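Local coordinates for putative flavoprotein decarboxylase (PDB 6JLS) that binds FMN and uses it to decarboxylate cysteine in thioviridamide biosynthesis, at residues A[16-21]-A[91-96]. Residues are numbered along the deposited sequence; the frame is centred on the assembly and turned at random.
Sequences QLTLTM and AESDAV
Thr18 and Asp94 meet through a two-way grip at the point where two neighbouring parallel strands, 18-23 and 95-101, start out together. Asp94 N donates to Thr18 O at 2.7 Å, in the carbonyl plane, while Thr18 N returns a bond to Asp94 OD2 at 2.9 Å. That second bond is straight (167°), yet it meets the carboxylate on its anti side and well out of plane. The Asp94 side chain can reach back because CG stands beside its own backbone N (chi1 -54°). A water joins Gln16 O and Thr18 OG1. Further along, regular parallel pairing takes over: Thr20 N donates to Ala95 O at 3.0 Å, and the next bond of Thr20 is to Val97.

Among side chains, Thr20 OG1 gives its proton to Ser93 OG at 2.8 Å, and Ser93 OG is also bonded to Ile89 O of helix 85-91. The Leu17 side chain crosses that of Asp94 at about a right angle, with CD2 3.7 Å from OD2. Apolar contact is slight: Leu19 CD1 lies 4.3 Å from Ala95 CB on the sheet face covered by helices 32-40 and 182-193.

Strand 95-101 lies beside strand 18-23 in the central parallel sheet of this Rossmann-like flavoprotein fold. The aspartate stands in for a backbone acceptor ahead of the first bridge, and the serine-threonine pair ties the preceding helix to the sheet.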
# COMPACT_ATOMS: atom_id res chain seq x y z
N GLN A 16 -40.28 5.06 23.77
CA GLN A 16 -40.44 5.87 22.57
C GLN A 16 -39.26 6.81 22.35
O GLN A 16 -39.36 7.76 21.56
CB GLN A 16 -41.75 6.66 22.66
CG GLN A 16 -42.98 5.84 22.35
CD GLN A 16 -43.19 5.69 20.87
OE1 GLN A 16 -43.40 6.68 20.16
NE2 GLN A 16 -43.11 4.46 20.37
N LEU A 17 -38.14 6.55 23.01
CA LEU A 17 -37.02 7.47 23.04
C LEU A 17 -35.94 7.06 22.04
O LEU A 17 -35.68 5.87 21.84
CB LEU A 17 -36.43 7.54 24.44
CG LEU A 17 -37.40 8.01 25.53
CD1 LEU A 17 -36.71 8.12 26.89
CD2 LEU A 17 -38.01 9.35 25.13
N THR A 18 -35.32 8.06 21.42
CA THR A 18 -34.12 7.89 20.62
C THR A 18 -32.94 8.49 21.38
O THR A 18 -32.90 9.71 21.60
CB THR A 18 -34.26 8.57 19.25
OG1 THR A 18 -35.32 7.95 18.51
CG2 THR A 18 -32.97 8.48 18.46
N LEU A 19 -32.00 7.65 21.79
CA LEU A 19 -30.83 8.11 22.54
C LEU A 19 -29.55 7.87 21.74
O LEU A 19 -29.32 6.77 21.23
CB LEU A 19 -30.73 7.41 23.89
CG LEU A 19 -29.60 7.93 24.78
CD1 LEU A 19 -30.06 8.07 26.21
CD2 LEU A 19 -28.36 7.04 24.71
N THR A 20 -28.71 8.89 21.67
CA THR A 20 -27.41 8.78 21.03
C THR A 20 -26.32 8.81 22.10
O THR A 20 -26.23 9.76 22.88
CB THR A 20 -27.19 9.88 20.00
OG1 THR A 20 -28.14 9.72 18.94
CG2 THR A 20 -25.78 9.82 19.43
N MET A 21 -25.49 7.77 22.11
CA MET A 21 -24.37 7.58 23.01
C MET A 21 -23.06 7.90 22.28
O MET A 21 -22.80 7.35 21.21
CB MET A 21 -24.39 6.13 23.51
CG MET A 21 -23.17 5.65 24.26
SD MET A 21 -23.41 3.96 24.93
CE MET A 21 -24.66 3.31 23.85
N ALA A 91 -30.58 15.55 15.30
CA ALA A 91 -31.92 16.12 15.29
C ALA A 91 -32.96 15.14 15.81
O ALA A 91 -33.87 15.55 16.54
CB ALA A 91 -32.29 16.57 13.87
N GLU A 92 -32.82 13.86 15.48
CA GLU A 92 -33.76 12.82 15.86
C GLU A 92 -33.57 12.31 17.29
O GLU A 92 -34.28 11.39 17.70
CB GLU A 92 -33.66 11.65 14.87
CG GLU A 92 -33.95 12.04 13.43
CD GLU A 92 -33.68 10.94 12.42
OE1 GLU A 92 -33.19 9.85 12.81
OE2 GLU A 92 -33.95 11.17 11.22
N SER A 93 -32.63 12.85 18.05
CA SER A 93 -32.34 12.31 19.37
C SER A 93 -33.13 13.03 20.44
O SER A 93 -33.30 14.25 20.39
CB SER A 93 -30.84 12.42 19.67
OG SER A 93 -30.08 11.68 18.75
N ASP A 94 -33.61 12.27 21.42
CA ASP A 94 -34.21 12.86 22.62
C ASP A 94 -33.20 13.09 23.73
O ASP A 94 -33.49 13.82 24.68
CB ASP A 94 -35.35 11.99 23.13
CG ASP A 94 -36.37 11.70 22.07
OD1 ASP A 94 -36.82 12.66 21.40
OD2 ASP A 94 -36.71 10.51 21.88
N ALA A 95 -32.02 12.49 23.63
CA ALA A 95 -30.91 12.83 24.50
C ALA A 95 -29.63 12.35 23.85
O ALA A 95 -29.64 11.36 23.11
CB ALA A 95 -31.07 12.20 25.89
N VAL A 96 -28.55 13.06 24.13
CA VAL A 96 -27.21 12.74 23.67
C VAL A 96 -26.33 12.64 24.90
O VAL A 96 -26.27 13.59 25.69
CB VAL A 96 -26.67 13.81 22.70
CG1 VAL A 96 -25.20 13.55 22.34
CG2 VAL A 96 -27.55 13.93 21.47
O HOH W 1 -37.49 9.44 19.87